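Local structure of polyhedrin (Operophtera brumata cypovirus 19, 5A99) at residues 39-49 against 65-76. The protein forms the crystalline matrix of the polyhedra, the occlusion bodies of this insect virus, which probably shelter its virions outside the host. Numbering follows the deposited sequence.
Sequences LYMKDSSLQII and QLVLPNYRINDE
The carboxamides of Q47 and N70 approach from opposite directions, edge towards edge and nearly coplanar (28° apart). L68 covers one face of the Q47 amide with CB and CD1; I73 CG1 sits at the oxygen edge, 3.7 Å from Q47 OE1, and the carbonyl oxygens of V67 and L66 lie near the plane at the NE2 edge. N70 ND2 donates to Q47 OE1 at 2.8 Å, arriving in the carbonyl plane on a lone pair. The other N-H of N70 ND2 goes to V67 O, almost straight along that carbonyl, at 2.7 Å. The oxygen of the same amide, OD1, accepts from R72 N, tilted 20° from the plane, and from I73 N, well above it, an Asx turn within an Asx motif. With both ends held, the N70 amide has its rotation fixed. In Q47, CG anti to the backbone N (chi1 179°) and a straight chain beyond it carry the amide away from the strand and in among the polar atoms of V67, L66 and N70. There Q47 NE2 makes a weak bond to V67 O, 3.3 Å away, and lies 2.9 Å from L66 O.

Apolar side chains fill in along the hairpin. L39 and L66 cross at about a right angle, L39 CD1 lying 3.8 Å from L66 CD2, and I49 CD1 approaches the same L66 methyl. M41, bent at chi2 and chi3, sets its CE 3.9 Å from L68 CB. Closer to solvent, D43 and E76 bring like charges near each other.

On the loop's outer side, R72 forms a salt bridge with D64 of a second subunit. The contact fastens the irregular 65-76 loop, which leads to helix 81-92, onto the antiparallel hairpin of strands 33-40 and 46-53. Strand 218-222 flanks strand 46-53, with Y219 against Q47 and H221 against L68.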
ATOM      1  N   LEU A  39      11.244   6.871  15.426  1.00 10.71           N
ATOM      2  CA  LEU A  39      12.614   7.044  14.953  1.00 14.04           C
ATOM      3  C   LEU A  39      13.242   8.277  15.578  1.00 13.88           C
ATOM      4  O   LEU A  39      12.725   9.387  15.446  1.00 12.79           O
ATOM      5  CB  LEU A  39      12.624   7.150  13.430  1.00 14.24           C
ATOM      6  CG  LEU A  39      11.936   5.952  12.769  1.00 18.16           C
ATOM      7  CD1 LEU A  39      11.672   6.178  11.297  1.00 13.49           C
ATOM      8  CD2 LEU A  39      12.786   4.710  12.978  1.00 10.66           C
ATOM      9  N   TYR A  40      14.350   8.069  16.274  1.00 10.24           N
ATOM     10  CA  TYR A  40      15.061   9.162  16.905  1.00 12.03           C
ATOM     11  C   TYR A  40      16.152   9.634  15.973  1.00 12.30           C
ATOM     12  O   TYR A  40      17.078   8.896  15.640  1.00 10.45           O
ATOM     13  CB  TYR A  40      15.613   8.716  18.254  1.00 10.98           C
ATOM     14  CG  TYR A  40      14.530   8.135  19.131  1.00 14.24           C
ATOM     15  CD1 TYR A  40      13.730   8.955  19.924  1.00 14.67           C
ATOM     16  CD2 TYR A  40      14.279   6.771  19.133  1.00 14.40           C
ATOM     17  CE1 TYR A  40      12.727   8.421  20.714  1.00 17.95           C
ATOM     18  CE2 TYR A  40      13.286   6.231  19.917  1.00 18.18           C
ATOM     19  CZ  TYR A  40      12.511   7.058  20.702  1.00 14.77           C
ATOM     20  OH  TYR A  40      11.517   6.518  21.477  1.00 14.44           O
ATOM     21  N   MET A  41      16.020  10.878  15.543  1.00 11.60           N
ATOM     22  CA  MET A  41      16.850  11.400  14.476  1.00 12.95           C
ATOM     23  C   MET A  41      18.108  12.067  15.046  1.00 10.72           C
ATOM     24  O   MET A  41      18.280  12.200  16.266  1.00 12.84           O
ATOM     25  CB  MET A  41      16.031  12.369  13.606  1.00  6.73           C
ATOM     26  CG  MET A  41      14.658  11.827  13.142  1.00 15.60           C
ATOM     27  SD  MET A  41      14.600  10.172  12.397  1.00 14.51           S
ATOM     28  CE  MET A  41      15.472  10.495  10.871  1.00 12.46           C
ATOM     29  N   LYS A  42      18.992  12.475  14.153  1.00  9.00           N
ATOM     30  CA  LYS A  42      20.310  12.963  14.537  1.00 15.90           C
ATOM     31  C   LYS A  42      20.249  14.354  15.189  1.00 14.32           C
ATOM     32  O   LYS A  42      21.196  14.782  15.855  1.00 11.85           O
ATOM     33  CB  LYS A  42      21.234  12.936  13.316  1.00 11.66           C
ATOM     34  CG  LYS A  42      21.508  11.515  12.843  1.00 12.71           C
ATOM     35  CD  LYS A  42      22.443  11.418  11.642  1.00 18.58           C
ATOM     36  CE  LYS A  42      22.916   9.971  11.461  1.00 12.04           C
ATOM     37  NZ  LYS A  42      23.844   9.763  10.334  1.00 24.07           N
ATOM     38  N   ASP A  43      19.120  15.042  15.036  1.00 14.26           N
ATOM     39  CA  ASP A  43      18.935  16.334  15.704  1.00 15.12           C
ATOM     40  C   ASP A  43      18.114  16.195  16.988  1.00 14.92           C
ATOM     41  O   ASP A  43      17.684  17.192  17.592  1.00 15.60           O
ATOM     42  CB  ASP A  43      18.296  17.349  14.747  1.00 10.68           C
ATOM     43  CG  ASP A  43      16.923  16.917  14.242  1.00 10.47           C
ATOM     44  OD1 ASP A  43      16.458  15.796  14.567  1.00  9.85           O
ATOM     45  OD2 ASP A  43      16.313  17.704  13.484  1.00 13.19           O
ATOM     46  N   SER A  44      17.906  14.940  17.379  1.00 13.03           N
ATOM     47  CA  SER A  44      17.083  14.563  18.531  1.00 12.19           C
ATOM     48  C   SER A  44      15.587  14.728  18.328  1.00 13.52           C
ATOM     49  O   SER A  44      14.808  14.458  19.248  1.00 11.46           O
ATOM     50  CB  SER A  44      17.515  15.297  19.802  1.00 13.94           C
ATOM     51  OG  SER A  44      18.758  14.804  20.245  1.00 17.68           O
ATOM     52  N   SER A  45      15.180  15.151  17.134  1.00 12.92           N
ATOM     53  CA  SER A  45      13.762  15.183  16.800  1.00 11.64           C
ATOM     54  C   SER A  45      13.265  13.746  16.634  1.00 11.88           C
ATOM     55  O   SER A  45      14.062  12.822  16.440  1.00 12.57           O
ATOM     56  CB  SER A  45      13.502  16.026  15.538  1.00 13.59           C
ATOM     57  OG  SER A  45      13.854  15.349  14.339  1.00 15.00           O
ATOM     58  N   LEU A  46      11.952  13.553  16.747  1.00 14.43           N
ATOM     59  CA  LEU A  46      11.356  12.243  16.531  1.00 11.64           C
ATOM     60  C   LEU A  46      10.505  12.235  15.282  1.00 13.81           C
ATOM     61  O   LEU A  46       9.740  13.172  15.022  1.00 14.16           O
ATOM     62  CB  LEU A  46      10.450  11.838  17.701  1.00 14.02           C
ATOM     63  CG  LEU A  46      11.074  11.210  18.942  1.00 11.60           C
ATOM     64  CD1 LEU A  46      12.002  12.216  19.636  1.00  9.50           C
ATOM     65  CD2 LEU A  46       9.978  10.732  19.885  1.00 10.22           C
ATOM     66  N   GLN A  47      10.623  11.150  14.530  1.00 14.44           N
ATOM     67  CA  GLN A  47       9.641  10.825  13.520  1.00 19.24           C
ATOM     68  C   GLN A  47       8.841   9.613  14.009  1.00 12.47           C
ATOM     69  O   GLN A  47       9.402   8.556  14.293  1.00 11.77           O
ATOM     70  CB  GLN A  47      10.300  10.526  12.178  1.00 15.32           C
ATOM     71  CG  GLN A  47       9.295  10.167  11.106  1.00 14.60           C
ATOM     72  CD  GLN A  47       9.884  10.169   9.713  1.00 22.41           C
ATOM     73  OE1 GLN A  47       9.298  10.729   8.788  1.00 20.55           O
ATOM     74  NE2 GLN A  47      11.036   9.532   9.553  1.00 19.07           N
ATOM     75  N   ILE A  48       7.529   9.797  14.116  1.00 11.79           N
ATOM     76  CA  ILE A  48       6.616   8.764  14.581  1.00  7.04           C
ATOM     77  C   ILE A  48       5.800   8.232  13.417  1.00  9.64           C
ATOM     78  O   ILE A  48       5.213   8.987  12.648  1.00 10.01           O
ATOM     79  CB  ILE A  48       5.665   9.311  15.684  1.00  8.60           C
ATOM     80  CG1 ILE A  48       6.482   9.898  16.832  1.00 11.50           C
ATOM     81  CG2 ILE A  48       4.726   8.217  16.200  1.00  8.90           C
ATOM     82  CD1 ILE A  48       5.651  10.381  18.015  1.00 13.71           C
ATOM     83  N   ILE A  49       5.798   6.915  13.278  1.00 12.71           N
ATOM     84  CA  ILE A  49       4.956   6.242  12.299  1.00 10.05           C
ATOM     85  C   ILE A  49       4.025   5.341  13.094  1.00 10.70           C
ATOM     86  O   ILE A  49       4.484   4.471  13.832  1.00  9.04           O
ATOM     87  CB  ILE A  49       5.794   5.414  11.312  1.00 12.83           C
ATOM     88  CG1 ILE A  49       6.733   6.325  10.513  1.00 15.30           C
ATOM     89  CG2 ILE A  49       4.909   4.654  10.340  1.00 11.79           C
ATOM     90  CD1 ILE A  49       7.685   5.581   9.637  1.00 16.92           C
ATOM     91  N   GLN A  65      11.476   5.891   3.320  1.00 13.49           N
ATOM     92  CA  GLN A  65      10.275   6.157   4.082  1.00 12.36           C
ATOM     93  C   GLN A  65      10.585   6.257   5.568  1.00 12.61           C
ATOM     94  O   GLN A  65       9.694   6.546   6.359  1.00 16.80           O
ATOM     95  CB  GLN A  65       9.235   5.072   3.798  1.00 14.95           C
ATOM     96  CG  GLN A  65       8.921   4.968   2.314  1.00 11.44           C
ATOM     97  CD  GLN A  65       8.146   3.713   1.968  1.00 15.33           C
ATOM     98  OE1 GLN A  65       8.395   2.644   2.519  1.00 14.97           O
ATOM     99  NE2 GLN A  65       7.194   3.842   1.058  1.00 17.33           N
ATOM    100  N   LEU A  66      11.854   6.043   5.932  1.00 17.70           N
ATOM    101  CA  LEU A  66      12.300   6.086   7.330  1.00 14.19           C
ATOM    102  C   LEU A  66      13.182   7.303   7.634  1.00 12.20           C
ATOM    103  O   LEU A  66      13.191   7.816   8.750  1.00 13.62           O
ATOM    104  CB  LEU A  66      13.068   4.805   7.681  1.00 12.17           C
ATOM    105  CG  LEU A  66      12.286   3.484   7.579  1.00 12.94           C
ATOM    106  CD1 LEU A  66      13.219   2.278   7.668  1.00 17.37           C
ATOM    107  CD2 LEU A  66      11.225   3.430   8.642  1.00 14.61           C
ATOM    108  N   VAL A  67      13.933   7.760   6.648  1.00 13.58           N
ATOM    109  CA  VAL A  67      14.789   8.920   6.844  1.00 14.50           C
ATOM    110  C   VAL A  67      13.913  10.163   7.015  1.00 13.95           C
ATOM    111  O   VAL A  67      12.710  10.127   6.748  1.00 14.77           O
ATOM    112  CB  VAL A  67      15.734   9.123   5.655  1.00 11.79           C
ATOM    113  CG1 VAL A  67      16.662   7.938   5.513  1.00 15.25           C
ATOM    114  CG2 VAL A  67      14.945   9.350   4.367  1.00 11.40           C
ATOM    115  N   LEU A  68      14.507  11.253   7.478  1.00 12.73           N
ATOM    116  CA  LEU A  68      13.844  12.553   7.436  1.00 12.60           C
ATOM    117  C   LEU A  68      14.848  13.609   6.968  1.00 11.86           C
ATOM    118  O   LEU A  68      15.897  13.783   7.573  1.00 14.79           O
ATOM    119  CB  LEU A  68      13.270  12.918   8.812  1.00 17.41           C
ATOM    120  CG  LEU A  68      12.247  14.062   8.837  1.00 15.97           C
ATOM    121  CD1 LEU A  68      11.455  14.041  10.156  1.00 14.14           C
ATOM    122  CD2 LEU A  68      12.919  15.415   8.641  1.00 13.72           C
ATOM    123  N   PRO A  69      14.499  14.376   5.933  1.00 16.15           N
ATOM    124  CA  PRO A  69      13.160  14.474   5.351  1.00 11.85           C
ATOM    125  C   PRO A  69      12.811  13.334   4.401  1.00 14.98           C
ATOM    126  O   PRO A  69      13.686  12.628   3.867  1.00 10.14           O
ATOM    127  CB  PRO A  69      13.222  15.796   4.579  1.00 17.35           C
ATOM    128  CG  PRO A  69      14.651  15.897   4.158  1.00 11.45           C
ATOM    129  CD  PRO A  69      15.454  15.291   5.277  1.00 10.25           C
ATOM    130  N   ASN A  70      11.508  13.165   4.193  1.00 11.17           N
ATOM    131  CA  ASN A  70      11.001  12.237   3.197  1.00 11.29           C
ATOM    132  C   ASN A  70       9.748  12.819   2.549  1.00 16.04           C
ATOM    133  O   ASN A  70       9.307  13.912   2.910  1.00 17.22           O
ATOM    134  CB  ASN A  70      10.720  10.857   3.818  1.00 13.53           C
ATOM    135  CG  ASN A  70       9.678  10.906   4.911  1.00 16.43           C
ATOM    136  OD1 ASN A  70       8.472  10.980   4.642  1.00 13.84           O
ATOM    137  ND2 ASN A  70      10.131  10.829   6.157  1.00 17.16           N
ATOM    138  N   TYR A  71       9.170  12.096   1.594  1.00 13.06           N
ATOM    139  CA  TYR A  71       8.049  12.639   0.830  1.00 11.93           C
ATOM    140  C   TYR A  71       6.743  12.747   1.661  1.00 13.81           C
ATOM    141  O   TYR A  71       5.829  13.480   1.290  1.00 13.92           O
ATOM    142  CB  TYR A  71       7.859  11.879  -0.499  1.00 12.29           C
ATOM    143  CG  TYR A  71       7.532  10.405  -0.371  1.00 13.36           C
ATOM    144  CD1 TYR A  71       8.538   9.452  -0.248  1.00 12.79           C
ATOM    145  CD2 TYR A  71       6.215   9.966  -0.383  1.00 17.69           C
ATOM    146  CE1 TYR A  71       8.240   8.119  -0.125  1.00 13.95           C
ATOM    147  CE2 TYR A  71       5.907   8.631  -0.264  1.00 15.10           C
ATOM    148  CZ  TYR A  71       6.920   7.704  -0.143  1.00 20.83           C
ATOM    149  OH  TYR A  71       6.606   6.359  -0.029  1.00 21.41           O
ATOM    150  N   ARG A  72       6.679  12.047   2.790  1.00 13.93           N
ATOM    151  CA  ARG A  72       5.553  12.175   3.717  1.00 13.25           C
ATOM    152  C   ARG A  72       5.801  13.316   4.713  1.00 13.25           C
ATOM    153  O   ARG A  72       4.890  14.081   5.025  1.00 14.54           O
ATOM    154  CB  ARG A  72       5.320  10.862   4.472  1.00 16.69           C
ATOM    155  CG  ARG A  72       5.121   9.646   3.582  1.00 14.93           C
ATOM    156  CD  ARG A  72       3.958   9.841   2.600  1.00 16.98           C
ATOM    157  NE  ARG A  72       2.700  10.115   3.286  1.00 13.17           N
ATOM    158  CZ  ARG A  72       1.883   9.175   3.759  1.00 19.96           C
ATOM    159  NH1 ARG A  72       2.180   7.879   3.614  1.00 15.32           N
ATOM    160  NH2 ARG A  72       0.760   9.526   4.380  1.00 13.96           N
ATOM    161  N   ILE A  73       7.035  13.410   5.209  1.00 14.35           N
ATOM    162  CA  ILE A  73       7.478  14.527   6.059  1.00 14.43           C
ATOM    163  C   ILE A  73       8.683  15.213   5.420  1.00 14.69           C
ATOM    164  O   ILE A  73       9.842  14.849   5.660  1.00 13.67           O
ATOM    165  CB  ILE A  73       7.871  14.052   7.482  1.00 15.56           C
ATOM    166  CG1 ILE A  73       6.721  13.278   8.128  1.00 14.93           C
ATOM    167  CG2 ILE A  73       8.277  15.236   8.361  1.00 14.74           C
ATOM    168  CD1 ILE A  73       5.522  14.140   8.510  1.00 16.69           C
ATOM    169  N   ASN A  74       8.392  16.211   4.597  1.00 14.18           N
ATOM    170  CA  ASN A  74       9.403  16.926   3.831  1.00 15.43           C
ATOM    171  C   ASN A  74       9.605  18.335   4.403  1.00 15.48           C
ATOM    172  O   ASN A  74       9.357  19.333   3.727  1.00 20.04           O
ATOM    173  CB  ASN A  74       8.952  16.988   2.371  1.00 15.02           C
ATOM    174  CG  ASN A  74      10.098  17.201   1.410  1.00 26.62           C
ATOM    175  OD1 ASN A  74      11.244  16.848   1.694  1.00 20.29           O
ATOM    176  ND2 ASN A  74       9.792  17.785   0.256  1.00 32.39           N
ATOM    177  N   ASP A  75      10.040  18.411   5.659  1.00 11.54           N
ATOM    178  CA  ASP A  75      10.130  19.696   6.351  1.00 15.20           C
ATOM    179  C   ASP A  75      11.567  20.110   6.683  1.00 16.43           C
ATOM    180  O   ASP A  75      11.783  21.074   7.413  1.00 18.56           O
ATOM    181  CB  ASP A  75       9.256  19.705   7.617  1.00 16.28           C
ATOM    182  CG  ASP A  75       9.557  18.549   8.555  1.00 17.20           C
ATOM    183  OD1 ASP A  75      10.703  18.042   8.541  1.00 16.19           O
ATOM    184  OD2 ASP A  75       8.643  18.153   9.318  1.00 20.01           O
ATOM    185  N   GLU A  76      12.542  19.376   6.148  1.00 13.63           N
ATOM    186  CA  GLU A  76      13.942  19.778   6.225  1.00 17.72           C
ATOM    187  C   GLU A  76      14.589  19.635   4.835  1.00 15.29           C
ATOM    188  O   GLU A  76      14.022  18.999   3.934  1.00 13.40           O
ATOM    189  CB  GLU A  76      14.696  18.922   7.251  1.00 14.26           C
ATOM    190  CG  GLU A  76      14.094  18.905   8.679  1.00 16.19           C
ATOM    191  CD  GLU A  76      14.471  20.130   9.518  1.00 14.50           C
ATOM    192  OE1 GLU A  76      15.157  21.033   8.992  1.00 22.26           O
ATOM    193  OE2 GLU A  76      14.083  20.192  10.706  1.00 16.26           O
TER